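Local atomic coordinates of glucose-6-phosphate dehydrogenase (PDB entry 5AQ1), a protein that catalyses the NADP+-dependent oxidation of glucose 6-phosphate to 6-phosphogluconolactone, the entry step of the oxidative pentose phosphate pathway. Residues E389-N394 against K409-T414; N238-V243 against I376-K381; P138-N143 against P170-V175. All blocks are in the same frame, centred on the assembly; numbering follows the deposited sequence.

Contacts 1 and 2 lie in the C-terminal domain and adjoin one another, with centres about 15 Å apart. Arg-393 of contact 1 reaches Gln-379 of contact 2, and the Asn-394 backbone pairs with Phe-380 on one edge of a strand whose other edge pairs with strand 240-248. Both contacts also meet the second subunit. Contact 3 belongs to the NAD-binding domain, in the loops entering its parallel sheet, on the opposite side of the chain's centre, about 60 Å from contact 1 and 49 Å from contact 2, centre to centre. None of the three supplies a residue to the glucose 6-phosphate pocket, which includes Lys-181, His-211 and His-273.

Contact 1 (E389-N394 against K409-T414)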
# COMPACT_ATOMS: atom_id res chain seq x y z
N GLU B 389 -12.69 -1.06 -20.78
CA GLU B 389 -12.97 0.18 -21.51
C GLU B 389 -14.32 0.81 -21.14
O GLU B 389 -14.68 1.86 -21.68
CB GLU B 389 -12.90 -0.06 -23.02
CG GLU B 389 -11.55 -0.60 -23.48
CD GLU B 389 -11.37 -0.44 -24.98
OE1 GLU B 389 -12.35 -0.68 -25.71
OE2 GLU B 389 -10.25 -0.07 -25.41
N SER B 390 -15.06 0.16 -20.24
CA SER B 390 -16.32 0.71 -19.72
C SER B 390 -16.12 1.56 -18.46
O SER B 390 -17.08 1.95 -17.81
CB SER B 390 -17.32 -0.41 -19.45
OG SER B 390 -17.70 -1.04 -20.66
N THR B 391 -14.86 1.81 -18.10
CA THR B 391 -14.54 2.83 -17.11
C THR B 391 -13.38 3.65 -17.66
O THR B 391 -12.83 3.35 -18.73
CB THR B 391 -14.19 2.21 -15.74
OG1 THR B 391 -14.10 3.24 -14.75
CG2 THR B 391 -12.87 1.43 -15.78
N GLN B 392 -13.03 4.71 -16.95
CA GLN B 392 -11.89 5.55 -17.32
C GLN B 392 -11.23 6.06 -16.06
O GLN B 392 -11.73 5.85 -14.96
CB GLN B 392 -12.32 6.71 -18.24
CG GLN B 392 -13.80 7.08 -18.19
CD GLN B 392 -14.32 7.71 -19.47
OE1 GLN B 392 -15.09 8.65 -19.38
NE2 GLN B 392 -13.93 7.20 -20.64
N ARG B 393 -10.09 6.70 -16.23
CA ARG B 393 -9.28 7.12 -15.10
C ARG B 393 -10.04 8.07 -14.19
O ARG B 393 -10.64 9.03 -14.66
CB ARG B 393 -8.00 7.79 -15.59
CG ARG B 393 -7.01 6.84 -16.21
CD ARG B 393 -5.81 7.60 -16.72
NE ARG B 393 -4.75 6.72 -17.20
CZ ARG B 393 -3.57 7.14 -17.67
NH1 ARG B 393 -3.29 8.44 -17.73
NH2 ARG B 393 -2.68 6.25 -18.08
N ASN B 394 -10.00 7.79 -12.89
CA ASN B 394 -10.45 8.76 -11.90
C ASN B 394 -9.55 9.99 -11.95
O ASN B 394 -8.40 9.92 -12.37
CB ASN B 394 -10.42 8.18 -10.48
CG ASN B 394 -11.35 7.00 -10.29
OD1 ASN B 394 -11.18 6.25 -9.33
ND2 ASN B 394 -12.33 6.82 -11.18
N LYS B 409 -13.72 13.12 -10.22
CA LYS B 409 -14.35 12.45 -11.35
C LYS B 409 -14.21 10.95 -11.19
O LYS B 409 -13.10 10.45 -10.99
CB LYS B 409 -13.70 12.88 -12.66
CG LYS B 409 -13.82 14.37 -12.95
CD LYS B 409 -13.00 14.77 -14.16
CE LYS B 409 -13.68 14.36 -15.46
NZ LYS B 409 -12.85 14.73 -16.65
N LEU B 410 -15.32 10.23 -11.29
CA LEU B 410 -15.32 8.78 -11.19
C LEU B 410 -16.40 8.16 -12.06
O LEU B 410 -17.22 8.86 -12.66
CB LEU B 410 -15.44 8.33 -9.73
CG LEU B 410 -16.29 9.13 -8.73
CD1 LEU B 410 -17.72 9.26 -9.20
CD2 LEU B 410 -16.26 8.46 -7.37
N THR B 411 -16.37 6.83 -12.15
CA THR B 411 -17.35 6.08 -12.94
C THR B 411 -18.48 5.57 -12.04
O THR B 411 -18.24 5.15 -10.90
CB THR B 411 -16.67 4.91 -13.65
OG1 THR B 411 -15.69 5.42 -14.55
CG2 THR B 411 -17.69 4.08 -14.44
N ALA B 412 -19.70 5.65 -12.54
CA ALA B 412 -20.88 5.16 -11.82
C ALA B 412 -21.85 4.52 -12.80
O ALA B 412 -21.72 4.68 -14.02
CB ALA B 412 -21.56 6.31 -11.09
N LYS B 413 -22.80 3.77 -12.26
CA LYS B 413 -23.88 3.20 -13.06
C LYS B 413 -24.74 4.33 -13.61
O LYS B 413 -25.04 5.28 -12.89
CB LYS B 413 -24.73 2.26 -12.20
CG LYS B 413 -25.91 1.63 -12.92
CD LYS B 413 -26.89 1.02 -11.93
CE LYS B 413 -28.21 0.68 -12.59
NZ LYS B 413 -29.01 1.89 -12.91
N THR B 414 -25.13 4.23 -14.88
CA THR B 414 -26.05 5.20 -15.48
C THR B 414 -27.39 5.13 -14.76
O THR B 414 -28.00 4.06 -14.71
CB THR B 414 -26.29 4.96 -16.97
OG1 THR B 414 -26.62 3.58 -17.19
CG2 THR B 414 -25.05 5.30 -17.78
O HOH W 1 -13.62 7.42 -13.86
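Thr-411 meets Thr-391 hydroxyl to hydroxyl. Its CB comes off the strand toward the 389-394 loop and lies 3.3 Å from Thr-391 OG1. From there OG1, anti to the carbonyl carbon (chi1 -62°), reaches the same oxygen at 2.7 Å, the two side chains crossing at about a right angle. The two hydroxyls are within hydrogen-bonding reach, but the Thr-411 proton is not settled between Thr-391 OG1 and another acceptor. The other branch, CG2, runs alongside the loop, 3.7 Å from Thr-391 OG1 and 4.0 Å from Ser-390 O.

A water extends the link. It lies 3.0 Å from Thr-411 OG1, donates to Gln-392 O at 2.7 Å and accepts a weak bond from Asn-394 ND2, so one water joins the loop backbone, an amide and the strand's hydroxyl. The rest of Asn-394 rests against the strand: its CA approaches Lys-409 O at 3.3 Å in a CH...O contact, and ND2 lies near Leu-410 CA and CB.

Several polar atoms also reach the second subunit. There Thr-391 OG1 bonds to Ala-227 O, Thr-411 N to Asn-228 OD1, and Asn-394 OD1 to Val-230 N, while Thr-411 packs on Val-223. The loop is thus pinned between its own sheet and the neighbouring chain. In the mixed sheet, strand 405-413 runs antiparallel between 395-401 and 421-429, and the loop that follows strand 373-380 and leads into strand 395-401 lies against its C-terminal half, close to helices 221-226 and 229-232 of the second subunit.

Contact 2 (N238-V243 against I376-K381); sequences NSIACV and IRIQFK
Ala-241 N and Cys-242 N both donate to Gln-379 O, at 2.9 and 3.0 Å and both in the carbonyl plane, so a single acceptor serves two successive amides. This is a classic beta bulge in the antiparallel pairing of strands 240-248 and 373-380. Beyond it Gln-379 N returns a bond to Cys-242 O at 2.8 Å, coming in nearly head-on (C=O...N angle 176°). On the other side of the bulge Lys-381 N donates a hydrogen bond to Ser-239 O at 2.9 Å.

The Lys-381 side chain, extended beyond CG, passes Ala-241 CB and brings NZ to 3.3 Å from Asn-238 O. It sits well above that carbonyl's plane rather than on a lone pair, and its stronger partner is Ser-237 O. The amide of Gln-379 is used at both ends: OE1 takes Arg-393 NH1 and Lys-507 N, and NE2 gives to Glu-395 OE2. Arg-377 forms salt bridges with Glu-395 through NH1 and Asp-375 through NE.

The apolar side is built round Ile-378. Its CG2 touches Ile-240 CD1 at 3.7 Å, and its CD1 lies beside Val-243 CG1 and CG2, the two side chains pointing the same way. Ile-240 CG1 also packs on Phe-380 CE1.

Chemically, both amides at the bulge keep an acceptor because Gln-379 O takes both. The polar groups of Gln-379 tie the strand to its surroundings, while apolar contacts of Ile-378 with Ile-240 and Val-243 cover one side.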
# COMPACT_ATOMS: atom_id res chain seq x y z
N ASN B 238 1.89 4.67 -6.82
CA ASN B 238 1.08 3.45 -6.86
C ASN B 238 -0.32 3.69 -7.40
O ASN B 238 -0.88 2.83 -8.09
CB ASN B 238 0.96 2.81 -5.47
CG ASN B 238 2.30 2.39 -4.90
OD1 ASN B 238 3.29 2.25 -5.62
ND2 ASN B 238 2.33 2.17 -3.59
N SER B 239 -0.90 4.84 -7.07
CA SER B 239 -2.26 5.19 -7.47
C SER B 239 -2.33 6.31 -8.52
O SER B 239 -3.29 6.37 -9.31
CB SER B 239 -3.08 5.61 -6.25
OG SER B 239 -3.24 4.53 -5.35
N ILE B 240 -1.33 7.19 -8.55
CA ILE B 240 -1.34 8.34 -9.46
C ILE B 240 -0.60 8.03 -10.76
O ILE B 240 0.55 7.59 -10.74
CB ILE B 240 -0.75 9.60 -8.79
CG1 ILE B 240 -1.62 10.03 -7.61
CG2 ILE B 240 -0.63 10.74 -9.80
CD1 ILE B 240 -1.02 11.12 -6.76
N ALA B 241 -1.28 8.28 -11.87
CA ALA B 241 -0.72 8.05 -13.20
C ALA B 241 -0.09 9.31 -13.78
O ALA B 241 0.92 9.23 -14.48
CB ALA B 241 -1.81 7.55 -14.14
N CYS B 242 -0.69 10.46 -13.51
CA CYS B 242 -0.25 11.72 -14.09
C CYS B 242 -0.82 12.92 -13.33
O CYS B 242 -1.96 12.89 -12.88
CB CYS B 242 -0.68 11.79 -15.55
SG CYS B 242 -0.20 13.31 -16.39
N VAL B 243 -0.01 13.98 -13.20
CA VAL B 243 -0.43 15.23 -12.57
C VAL B 243 -0.27 16.38 -13.55
O VAL B 243 0.81 16.58 -14.11
CB VAL B 243 0.39 15.52 -11.30
CG1 VAL B 243 0.02 16.88 -10.71
CG2 VAL B 243 0.19 14.43 -10.26
N ILE B 376 -5.78 22.19 -11.15
CA ILE B 376 -4.86 21.11 -10.84
C ILE B 376 -5.63 19.82 -11.09
O ILE B 376 -6.76 19.67 -10.62
CB ILE B 376 -4.43 21.17 -9.36
CG1 ILE B 376 -3.72 22.50 -9.06
CG2 ILE B 376 -3.52 20.00 -9.00
CD1 ILE B 376 -3.74 22.88 -7.60
N ARG B 377 -5.03 18.90 -11.85
CA ARG B 377 -5.66 17.62 -12.14
C ARG B 377 -4.76 16.46 -11.73
O ARG B 377 -3.70 16.25 -12.31
CB ARG B 377 -6.03 17.54 -13.62
CG ARG B 377 -7.22 18.41 -13.98
CD ARG B 377 -7.30 18.65 -15.48
NE ARG B 377 -8.43 19.52 -15.82
CZ ARG B 377 -9.70 19.13 -15.90
NH1 ARG B 377 -10.05 17.88 -15.66
NH2 ARG B 377 -10.64 20.01 -16.23
N ILE B 378 -5.20 15.72 -10.71
CA ILE B 378 -4.52 14.51 -10.27
C ILE B 378 -5.22 13.32 -10.93
O ILE B 378 -6.25 12.85 -10.45
CB ILE B 378 -4.58 14.33 -8.73
CG1 ILE B 378 -4.20 15.62 -8.00
CG2 ILE B 378 -3.68 13.18 -8.29
CD1 ILE B 378 -2.76 16.06 -8.21
N GLN B 379 -4.65 12.84 -12.03
CA GLN B 379 -5.24 11.74 -12.78
C GLN B 379 -4.70 10.39 -12.29
O GLN B 379 -3.51 10.10 -12.44
CB GLN B 379 -4.96 11.91 -14.28
CG GLN B 379 -5.62 10.87 -15.16
CD GLN B 379 -5.59 11.25 -16.62
OE1 GLN B 379 -4.73 10.79 -17.38
NE2 GLN B 379 -6.51 12.11 -17.03
N PHE B 380 -5.59 9.58 -11.72
CA PHE B 380 -5.23 8.28 -11.19
C PHE B 380 -5.14 7.21 -12.28
O PHE B 380 -5.57 7.42 -13.42
CB PHE B 380 -6.22 7.85 -10.09
CG PHE B 380 -6.28 8.80 -8.93
CD1 PHE B 380 -5.32 8.78 -7.94
CD2 PHE B 380 -7.30 9.74 -8.85
CE1 PHE B 380 -5.37 9.66 -6.87
CE2 PHE B 380 -7.36 10.63 -7.79
CZ PHE B 380 -6.39 10.59 -6.79
N LYS B 381 -4.57 6.08 -11.92
CA LYS B 381 -4.42 4.96 -12.84
C LYS B 381 -5.75 4.31 -13.15
O LYS B 381 -6.72 4.43 -12.39
CB LYS B 381 -3.48 3.90 -12.24
CG LYS B 381 -2.02 4.31 -12.20
CD LYS B 381 -1.23 3.37 -11.32
CE LYS B 381 0.22 3.28 -11.75
NZ LYS B 381 1.04 2.61 -10.71

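Contact 3 (P138-N143 against P170-V175); sequences PEKGGN and PELGWV
Asn-143 lies flat on the indole of Trp-174, its amide plane only 8° from the ring plane. CB stands over the centre of the six-membered ring, 3.5 Å from the centroid, a CH-pi contact. From there the amide extends over the five-membered ring, with CG 3.4 Å from Trp-174 NE1. The amide is held by the main-chain N-H of Trp-174, which donates to a lone pair of Asn-143 OD1 at 2.9 Å, in the carbonyl plane. Trp-174 takes chi1 45°, with CG between backbone N and carbonyl carbon, and this torsion turns the indole toward Asn-143.

One step out, Gly-142 N bonds to Leu-172 O at 2.9 Å. The backbones can come this close because a beta carbon at Gly-141 would collide with Leu-172 O, and one at Gly-173 with Gly-142 O and Asn-143 OD1. At the outer end Lys-140 CD rests on Leu-172 CD2.

Further out, Gln-168 NE2 bonds to Gly-142 O, and Arg-176 makes a cation-pi contact with the indole. The loops follow helices 118-134 and 155-165 and enter strands 143-148 and 175-179, neighbours in the parallel sheet of the Rossmann-type domain; Asn-143 also pairs by its backbone with Ala-32 and Thr-34, at the start of strand 33-38.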
# COMPACT_ATOMS: atom_id res chain seq x y z
N PRO B 138 -0.85 51.63 25.14
CA PRO B 138 0.06 51.52 26.29
C PRO B 138 1.55 51.50 25.93
O PRO B 138 2.34 52.21 26.55
CB PRO B 138 -0.36 50.20 26.94
CG PRO B 138 -0.97 49.39 25.84
CD PRO B 138 -1.60 50.38 24.90
N GLU B 139 1.92 50.71 24.92
CA GLU B 139 3.33 50.48 24.60
C GLU B 139 3.89 51.55 23.67
O GLU B 139 3.15 52.21 22.94
CB GLU B 139 3.51 49.12 23.92
CG GLU B 139 4.73 48.34 24.44
CD GLU B 139 4.51 47.75 25.82
OE1 GLU B 139 3.86 46.69 25.93
OE2 GLU B 139 4.99 48.36 26.80
N LYS B 140 5.22 51.67 23.69
CA LYS B 140 5.96 52.70 22.98
C LYS B 140 6.57 52.13 21.70
O LYS B 140 6.69 50.92 21.56
CB LYS B 140 7.07 53.17 23.92
CG LYS B 140 7.88 54.41 23.50
CD LYS B 140 9.37 54.24 23.93
CE LYS B 140 9.73 55.12 25.13
NZ LYS B 140 11.04 54.77 25.76
N GLY B 141 6.96 53.01 20.77
CA GLY B 141 7.56 52.59 19.50
C GLY B 141 6.50 52.32 18.45
O GLY B 141 5.51 53.05 18.35
N GLY B 142 6.70 51.26 17.67
CA GLY B 142 5.75 50.88 16.63
C GLY B 142 6.31 49.85 15.66
O GLY B 142 7.51 49.83 15.39
N ASN B 143 5.43 48.99 15.14
CA ASN B 143 5.81 48.00 14.14
C ASN B 143 5.68 48.59 12.74
O ASN B 143 4.72 49.30 12.46
CB ASN B 143 4.93 46.76 14.26
CG ASN B 143 5.07 46.07 15.61
OD1 ASN B 143 6.17 45.75 16.05
ND2 ASN B 143 3.94 45.84 16.28
N PRO B 170 14.93 46.86 17.46
CA PRO B 170 14.18 45.64 17.82
C PRO B 170 13.35 45.75 19.10
O PRO B 170 12.31 45.11 19.21
CB PRO B 170 15.28 44.58 17.99
CG PRO B 170 16.41 45.07 17.16
CD PRO B 170 16.36 46.57 17.25
N GLU B 171 13.81 46.57 20.05
CA GLU B 171 13.14 46.70 21.34
C GLU B 171 11.80 47.41 21.20
O GLU B 171 10.87 47.16 21.97
CB GLU B 171 14.01 47.45 22.37
CG GLU B 171 15.53 47.27 22.26
CD GLU B 171 16.23 48.49 21.65
OE1 GLU B 171 15.71 49.63 21.73
OE2 GLU B 171 17.35 48.32 21.10
N LEU B 172 11.70 48.30 20.21
CA LEU B 172 10.51 49.12 20.01
C LEU B 172 9.54 48.61 18.94
O LEU B 172 8.51 49.24 18.70
CB LEU B 172 10.94 50.55 19.68
CG LEU B 172 11.76 51.28 20.75
CD1 LEU B 172 12.06 52.69 20.29
CD2 LEU B 172 11.03 51.30 22.09
N GLY B 173 9.86 47.48 18.30
CA GLY B 173 8.97 46.89 17.30
C GLY B 173 9.73 46.18 16.20
O GLY B 173 10.95 46.30 16.10
N TRP B 174 9.00 45.44 15.37
CA TRP B 174 9.61 44.71 14.25
C TRP B 174 9.55 45.50 12.95
O TRP B 174 8.79 46.46 12.82
CB TRP B 174 8.99 43.31 14.06
CG TRP B 174 7.47 43.21 14.11
CD1 TRP B 174 6.73 42.67 15.13
CD2 TRP B 174 6.53 43.62 13.10
NE1 TRP B 174 5.39 42.73 14.82
CE2 TRP B 174 5.24 43.31 13.59
CE3 TRP B 174 6.65 44.23 11.85
CZ2 TRP B 174 4.08 43.60 12.86
CZ3 TRP B 174 5.49 44.51 11.12
CH2 TRP B 174 4.22 44.19 11.63
N VAL B 175 10.38 45.08 11.99
CA VAL B 175 10.32 45.58 10.63
C VAL B 175 10.16 44.40 9.68
O VAL B 175 10.89 43.42 9.78
CB VAL B 175 11.58 46.36 10.24
CG1 VAL B 175 11.43 46.95 8.84
CG2 VAL B 175 11.88 47.45 11.25